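Local coordinates for protein 2-hydroxyhepta-2,4-diene-1,7-dioate isomerase (Mycobacterium abscessus, PDB 3RR6) that belongs to the fumarylacetoacetate hydrolase family and may act as a metal-binding isomerase or acetylpyruvate hydrolase, its activity not being established, at residues A[119-124]-A[142-147]; A[185-190]-A[249-254]. All blocks are in the same frame, centred on the assembly; numbering follows the deposited sequence.

In the fold
Contact 1 lies in the core of the chain, its centre about 4 Å from the chain's centre, and joins strands 115-125 and 141-152 through backbone bonds and buried, mostly apolar side chains. Contact 2 is farther out, about 12 Å from that centre; it pairs strands 188-193 and 245-250 of a second sheet, where charged Glu188, Arg190 and Glu251 and a water accompany the apolar residues. Both pairings are antiparallel, and their centres are about 10 Å apart. They pack directly on each other: Ile250 CD1 lies 3.6 Å from Leu121 CA, and Ile189 CD1 lies 3.6 Å from Glu120 CA, so the apolar face of contact 2 rests on the strands of contact 1.

Contact 1 (A[119-124]-A[142-147]); sequences GELAIV and LGYTIG
The carbonyl oxygen of Val124 is gripped by two successive backbone N-H groups: Leu142 N donates at 2.8 Å, through a bent bond (N-H...O angle 131°), and Gly143 N adds a weak one at 3.5 Å. Two residues facing one define a classic beta bulge at this end of the antiparallel pair. Beyond it the register is regular, with Ala122 opposite Thr145 and Glu120 opposite Gly147 as hydrogen-bonded pairs. Ala122 and Thr145 exchange two backbone bonds, Thr145 N to Ala122 O and Ala122 N to Thr145 O, each 2.9 Å long. On the face of Ala122 and Val124, Thr145 CG2 lies 3.7 Å from Ala122 CB and 4.0 Å from Val124 CG2. With OG1 of Thr145 anti to the backbone N (chi1 -166°), CG2 falls between that N and the carbonyl carbon, where it meets both neighbours; OG1 bonds to Trp177 O. The other face carries Tyr144, whose CE1 is 4.0 Å from Ile123 CG1; these two side chains run alongside each other, while Leu121 CD1 meets Tyr144 CB at 4.0 Å. Strand 228-230 flanks 119-124, strand 172-179 flanks 142-147, and Val248 and Ile250 of strand 245-250 pack against the Leu121 and Ile146 face.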
ATOM      1  N   GLY A 119      -8.658  -2.365  -0.918  1.00 11.42           N
ATOM      2  CA  GLY A 119      -7.954  -1.295  -0.209  1.00 11.33           C
ATOM      3  C   GLY A 119      -7.187  -1.847   0.971  1.00 10.96           C
ATOM      4  O   GLY A 119      -7.718  -2.665   1.713  1.00 11.65           O
ATOM      5  N   GLU A 120      -5.937  -1.403   1.150  1.00 10.80           N
ATOM      6  CA  GLU A 120      -5.057  -1.962   2.193  1.00 11.15           C
ATOM      7  C   GLU A 120      -4.127  -0.929   2.815  1.00 11.22           C
ATOM      8  O   GLU A 120      -3.678   0.003   2.160  1.00 11.11           O
ATOM      9  CB  GLU A 120      -4.200  -3.108   1.629  1.00 11.58           C
ATOM     10  CG  GLU A 120      -4.981  -4.043   0.711  1.00 12.87           C
ATOM     11  CD  GLU A 120      -4.516  -5.468   0.661  1.00 14.85           C
ATOM     12  OE1 GLU A 120      -3.488  -5.818   1.268  1.00 13.33           O
ATOM     13  OE2 GLU A 120      -5.247  -6.274   0.044  1.00 14.39           O
ATOM     14  N   LEU A 121      -3.836  -1.121   4.096  1.00 10.80           N
ATOM     15  CA  LEU A 121      -2.708  -0.452   4.747  1.00 11.06           C
ATOM     16  C   LEU A 121      -1.411  -1.092   4.267  1.00 11.34           C
ATOM     17  O   LEU A 121      -1.284  -2.322   4.270  1.00 11.80           O
ATOM     18  CB  LEU A 121      -2.812  -0.587   6.270  1.00 11.36           C
ATOM     19  CG  LEU A 121      -1.635  -0.020   7.066  1.00 11.22           C
ATOM     20  CD1 LEU A 121      -1.653   1.503   7.029  1.00 12.79           C
ATOM     21  CD2 LEU A 121      -1.660  -0.523   8.519  1.00 12.93           C
ATOM     22  N   ALA A 122      -0.453  -0.257   3.860  1.00 10.76           N
ATOM     23  CA  ALA A 122       0.842  -0.718   3.365  1.00 10.83           C
ATOM     24  C   ALA A 122       1.965  -0.388   4.335  1.00 10.91           C
ATOM     25  O   ALA A 122       2.139   0.763   4.716  1.00 11.98           O
ATOM     26  CB  ALA A 122       1.140  -0.076   1.992  1.00 10.92           C
ATOM     27  N   ILE A 123       2.727  -1.406   4.718  1.00 10.14           N
ATOM     28  CA  ILE A 123       3.951  -1.244   5.507  1.00 10.40           C
ATOM     29  C   ILE A 123       5.107  -0.989   4.546  1.00 10.48           C
ATOM     30  O   ILE A 123       5.252  -1.696   3.549  1.00 10.72           O
ATOM     31  CB  ILE A 123       4.271  -2.548   6.255  1.00 10.22           C
ATOM     32  CG1 ILE A 123       3.153  -2.949   7.215  1.00 11.37           C
ATOM     33  CG2 ILE A 123       5.606  -2.448   7.022  1.00 12.36           C
ATOM     34  CD1 ILE A 123       3.249  -4.415   7.628  1.00 13.20           C
ATOM     35  N   VAL A 124       5.938   0.005   4.839  1.00  9.99           N
ATOM     36  CA  VAL A 124       7.164   0.229   4.080  1.00 10.48           C
ATOM     37  C   VAL A 124       8.360  -0.058   4.984  1.00 10.37           C
ATOM     38  O   VAL A 124       8.530   0.576   6.036  1.00 11.31           O
ATOM     39  CB  VAL A 124       7.261   1.649   3.491  1.00 10.17           C
ATOM     40  CG1 VAL A 124       8.530   1.770   2.623  1.00 11.59           C
ATOM     41  CG2 VAL A 124       5.988   1.999   2.677  1.00 12.62           C
ATOM     42  N   LEU A 142       9.974   1.916   8.030  1.00 11.85           N
ATOM     43  CA  LEU A 142      10.056   3.342   7.707  1.00 11.98           C
ATOM     44  C   LEU A 142       8.767   4.071   8.084  1.00 12.49           C
ATOM     45  O   LEU A 142       8.789   5.106   8.770  1.00 13.88           O
ATOM     46  CB  LEU A 142      10.351   3.527   6.215  1.00 12.09           C
ATOM     47  CG  LEU A 142      10.360   4.963   5.702  1.00 12.28           C
ATOM     48  CD1 LEU A 142      11.468   5.758   6.383  1.00 14.19           C
ATOM     49  CD2 LEU A 142      10.534   5.002   4.179  1.00 13.62           C
ATOM     50  N   GLY A 143       7.647   3.532   7.623  1.00 12.20           N
ATOM     51  CA  GLY A 143       6.346   4.113   7.886  1.00 11.59           C
ATOM     52  C   GLY A 143       5.269   3.407   7.093  1.00 11.10           C
ATOM     53  O   GLY A 143       5.471   2.282   6.620  1.00 10.92           O
ATOM     54  N   TYR A 144       4.132   4.080   6.952  1.00 11.37           N
ATOM     55  CA  TYR A 144       2.920   3.459   6.398  1.00 11.18           C
ATOM     56  C   TYR A 144       2.374   4.298   5.269  1.00 11.23           C
ATOM     57  O   TYR A 144       2.442   5.524   5.302  1.00 11.57           O
ATOM     58  CB  TYR A 144       1.846   3.284   7.480  1.00 11.75           C
ATOM     59  CG  TYR A 144       2.352   2.442   8.616  1.00 11.77           C
ATOM     60  CD1 TYR A 144       2.295   1.059   8.556  1.00 12.57           C
ATOM     61  CD2 TYR A 144       2.979   3.024   9.704  1.00 13.81           C
ATOM     62  CE1 TYR A 144       2.804   0.277   9.568  1.00 12.75           C
ATOM     63  CE2 TYR A 144       3.505   2.241  10.725  1.00 13.66           C
ATOM     64  CZ  TYR A 144       3.421   0.878  10.646  1.00 14.03           C
ATOM     65  OH  TYR A 144       3.946   0.104  11.655  1.00 14.57           O
ATOM     66  N   THR A 145       1.847   3.616   4.266  1.00 10.60           N
ATOM     67  CA  THR A 145       1.157   4.280   3.163  1.00 11.01           C
ATOM     68  C   THR A 145      -0.104   3.481   2.823  1.00 10.64           C
ATOM     69  O   THR A 145      -0.523   2.609   3.599  1.00 10.95           O
ATOM     70  CB  THR A 145       2.117   4.531   1.957  1.00 11.10           C
ATOM     71  OG1 THR A 145       1.514   5.456   1.036  1.00 12.30           O
ATOM     72  CG2 THR A 145       2.502   3.250   1.217  1.00 12.18           C
ATOM     73  N   ILE A 146      -0.731   3.803   1.696  1.00 10.78           N
ATOM     74  CA  ILE A 146      -1.961   3.136   1.273  1.00 10.94           C
ATOM     75  C   ILE A 146      -1.662   2.338   0.010  1.00 10.95           C
ATOM     76  O   ILE A 146      -0.849   2.755  -0.818  1.00 10.84           O
ATOM     77  CB  ILE A 146      -3.092   4.144   0.994  1.00 11.01           C
ATOM     78  CG1 ILE A 146      -3.171   5.177   2.110  1.00 11.51           C
ATOM     79  CG2 ILE A 146      -4.442   3.409   0.813  1.00 11.95           C
ATOM     80  CD1 ILE A 146      -4.216   6.257   1.888  1.00 12.11           C
ATOM     81  N   GLY A 147      -2.296   1.179  -0.117  1.00 10.85           N
ATOM     82  CA  GLY A 147      -2.211   0.374  -1.327  1.00 11.16           C
ATOM     83  C   GLY A 147      -3.577  -0.084  -1.797  1.00 11.75           C
ATOM     84  O   GLY A 147      -4.557  -0.026  -1.057  1.00 12.09           O
TER

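Contact 2 (A[185-190]-A[249-254]); sequences ADLEIR and TIEGIG
The Arg190 guanidinium has Thr249 CB over one face, 4.0 Å above its plane and displaced from the centre of the group, while Glu188 OE2 lies at its edge, in plane. That edge contact is a salt bridge whose hydrogen bond is weak, Arg190 NH1 lying 3.5 Å from Glu188 OE2. These residues belong to an antiparallel strand pair in a mixed sheet of the fumarylacetoacetate hydrolase C-terminal region: Arg190 and Thr249 form the hydrogen-bonded pair, Ile189 and Ile250 the adjoining non-hydrogen-bonded one. A chi1 of 89° sets Arg190 CG between the backbone N and the carbonyl carbon, and the extended chain from CG to NE then runs alongside Thr249. Glu192 holds NE of this arginine, and Arg200 engages OE1 of Glu188.

The other face of the strand pair carries Ile189 and Ile250, which run alongside in the same sense, their CG1 atoms 3.9 Å apart. From the loop before strand 188-193, Leu187 lies roughly perpendicular to Ile250. Ile250 packs on Leu121 and Ile146, so the pairing lies over strands 115-125 and 141-152. After Ile250 the chain turns back, and Ile253 and Gly254 both face Ile250 in a classic beta bulge, their N atoms donating to Ile250 O.

Glu251 continues the pairing with both its backbone and its side chain. Its backbone N donates to Glu188 O at 2.9 Å, and its extended side chain brings OE1 back to Glu188 N. Arg202 forms a salt bridge with the same OE1, which would probably steady the carboxylate. The bond from Glu188 N is 2.9 Å long and nearly straight at 166°, and it meets the anti lone pair of Glu251 OE1.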
ATOM      1  N   ALA A 185      -2.277   0.753  14.928  1.00 18.11           N
ATOM      2  CA  ALA A 185      -3.089  -0.157  15.747  1.00 18.47           C
ATOM      3  C   ALA A 185      -4.605  -0.017  15.549  1.00 18.15           C
ATOM      4  O   ALA A 185      -5.322  -1.011  15.669  1.00 18.32           O
ATOM      5  CB  ALA A 185      -2.736   0.008  17.226  1.00 19.46           C
ATOM      6  N   ASP A 186      -5.091   1.191  15.264  1.00 17.76           N
ATOM      7  CA  ASP A 186      -6.544   1.426  15.175  1.00 17.69           C
ATOM      8  C   ASP A 186      -6.922   2.594  14.261  1.00 17.27           C
ATOM      9  O   ASP A 186      -7.419   3.630  14.711  1.00 18.13           O
ATOM     10  CB  ASP A 186      -7.132   1.646  16.578  1.00 18.31           C
ATOM     11  CG  ASP A 186      -8.646   1.707  16.579  1.00 20.02           C
ATOM     12  OD1 ASP A 186      -9.275   1.121  15.669  1.00 19.86           O
ATOM     13  OD2 ASP A 186      -9.214   2.355  17.495  1.00 22.75           O
ATOM     14  N   LEU A 187      -6.716   2.400  12.965  1.00 16.28           N
ATOM     15  CA  LEU A 187      -7.005   3.419  11.959  1.00 15.85           C
ATOM     16  C   LEU A 187      -8.179   3.003  11.091  1.00 15.56           C
ATOM     17  O   LEU A 187      -8.255   1.851  10.690  1.00 15.07           O
ATOM     18  CB  LEU A 187      -5.785   3.581  11.047  1.00 15.66           C
ATOM     19  CG  LEU A 187      -4.464   3.968  11.717  1.00 15.99           C
ATOM     20  CD1 LEU A 187      -3.320   3.971  10.697  1.00 16.11           C
ATOM     21  CD2 LEU A 187      -4.589   5.309  12.430  1.00 16.69           C
ATOM     22  N   GLU A 188      -9.074   3.938  10.765  1.00 15.15           N
ATOM     23  CA  GLU A 188     -10.120   3.650   9.773  1.00 15.95           C
ATOM     24  C   GLU A 188      -9.528   3.496   8.385  1.00 15.02           C
ATOM     25  O   GLU A 188      -8.639   4.263   7.982  1.00 14.90           O
ATOM     26  CB  GLU A 188     -11.205   4.735   9.721  1.00 16.49           C
ATOM     27  CG  GLU A 188     -12.390   4.308   8.835  1.00 19.14           C
ATOM     28  CD  GLU A 188     -13.418   5.395   8.570  1.00 23.70           C
ATOM     29  OE1 GLU A 188     -14.425   5.416   9.288  1.00 26.85           O
ATOM     30  OE2 GLU A 188     -13.233   6.187   7.613  1.00 28.77           O
ATOM     31  N   ILE A 189     -10.032   2.505   7.653  1.00 14.71           N
ATOM     32  CA  ILE A 189      -9.697   2.304   6.251  1.00 14.27           C
ATOM     33  C   ILE A 189     -11.004   2.218   5.475  1.00 14.55           C
ATOM     34  O   ILE A 189     -11.932   1.525   5.899  1.00 14.46           O
ATOM     35  CB  ILE A 189      -8.811   1.036   6.043  1.00 13.97           C
ATOM     36  CG1 ILE A 189      -8.543   0.799   4.556  1.00 15.01           C
ATOM     37  CG2 ILE A 189      -9.438  -0.211   6.685  1.00 14.91           C
ATOM     38  CD1 ILE A 189      -7.425  -0.193   4.313  1.00 16.39           C
ATOM     39  N   ARG A 190     -11.099   2.940   4.361  1.00 14.26           N
ATOM     40  CA  ARG A 190     -12.316   2.866   3.557  1.00 14.86           C
ATOM     41  C   ARG A 190     -12.023   2.965   2.070  1.00 14.58           C
ATOM     42  O   ARG A 190     -11.070   3.632   1.658  1.00 15.33           O
ATOM     43  CB  ARG A 190     -13.337   3.914   4.015  1.00 16.73           C
ATOM     44  CG  ARG A 190     -13.251   5.244   3.364  1.00 19.23           C
ATOM     45  CD  ARG A 190     -14.504   6.077   3.653  1.00 20.22           C
ATOM     46  NE  ARG A 190     -14.321   7.397   3.078  1.00 22.41           N
ATOM     47  CZ  ARG A 190     -13.647   8.392   3.651  1.00 23.94           C
ATOM     48  NH1 ARG A 190     -13.101   8.255   4.853  1.00 24.14           N
ATOM     49  NH2 ARG A 190     -13.539   9.547   3.017  1.00 26.67           N
ATOM     50  N   THR A 249      -8.956   5.476   1.495  1.00 12.47           N
ATOM     51  CA  THR A 249      -8.624   6.497   2.482  1.00 12.87           C
ATOM     52  C   THR A 249      -8.262   5.802   3.798  1.00 12.63           C
ATOM     53  O   THR A 249      -8.973   4.910   4.267  1.00 12.78           O
ATOM     54  CB  THR A 249      -9.802   7.480   2.684  1.00 13.81           C
ATOM     55  OG1 THR A 249     -10.100   8.126   1.433  1.00 14.29           O
ATOM     56  CG2 THR A 249      -9.480   8.520   3.753  1.00 15.10           C
ATOM     57  N   ILE A 250      -7.133   6.192   4.382  1.00 12.30           N
ATOM     58  CA  ILE A 250      -6.736   5.671   5.687  1.00 12.47           C
ATOM     59  C   ILE A 250      -6.509   6.825   6.651  1.00 12.98           C
ATOM     60  O   ILE A 250      -5.777   7.774   6.355  1.00 13.23           O
ATOM     61  CB  ILE A 250      -5.477   4.761   5.609  1.00 11.99           C
ATOM     62  CG1 ILE A 250      -5.764   3.551   4.720  1.00 12.00           C
ATOM     63  CG2 ILE A 250      -5.054   4.292   7.019  1.00 12.54           C
ATOM     64  CD1 ILE A 250      -4.620   2.544   4.608  1.00 12.14           C
ATOM     65  N   GLU A 251      -7.171   6.732   7.799  1.00 13.55           N
ATOM     66  CA  GLU A 251      -7.034   7.682   8.889  1.00 14.68           C
ATOM     67  C   GLU A 251      -5.561   7.920   9.217  1.00 14.81           C
ATOM     68  O   GLU A 251      -4.789   6.968   9.392  1.00 14.65           O
ATOM     69  CB  GLU A 251      -7.772   7.129  10.122  1.00 15.29           C
ATOM     70  CG  GLU A 251      -7.742   8.028  11.334  1.00 16.98           C
ATOM     71  CD  GLU A 251      -8.475   7.439  12.523  1.00 19.83           C
ATOM     72  OE1 GLU A 251      -9.033   6.320  12.412  1.00 18.97           O
ATOM     73  OE2 GLU A 251      -8.503   8.111  13.583  1.00 22.47           O
ATOM     74  N   GLY A 252      -5.176   9.194   9.265  1.00 14.90           N
ATOM     75  CA  GLY A 252      -3.804   9.577   9.598  1.00 15.39           C
ATOM     76  C   GLY A 252      -2.831   9.561   8.437  1.00 15.54           C
ATOM     77  O   GLY A 252      -1.663   9.942   8.602  1.00 15.97           O
ATOM     78  N   ILE A 253      -3.292   9.126   7.265  1.00 14.54           N
ATOM     79  CA  ILE A 253      -2.450   9.114   6.072  1.00 14.19           C
ATOM     80  C   ILE A 253      -3.017  10.054   5.008  1.00 14.61           C
ATOM     81  O   ILE A 253      -2.392  11.060   4.667  1.00 15.49           O
ATOM     82  CB  ILE A 253      -2.269   7.681   5.499  1.00 13.51           C
ATOM     83  CG1 ILE A 253      -1.684   6.744   6.565  1.00 13.47           C
ATOM     84  CG2 ILE A 253      -1.355   7.728   4.263  1.00 13.51           C
ATOM     85  CD1 ILE A 253      -1.478   5.303   6.115  1.00 12.70           C
ATOM     86  N   GLY A 254      -4.206   9.750   4.496  1.00 14.38           N
ATOM     87  CA  GLY A 254      -4.779  10.527   3.397  1.00 14.31           C
ATOM     88  C   GLY A 254      -5.591   9.645   2.471  1.00 13.48           C
ATOM     89  O   GLY A 254      -6.162   8.650   2.909  1.00 13.55           O
TER
HETATM   90  O   HOH W   1     -10.781   6.355   6.446  1.00 23.63           O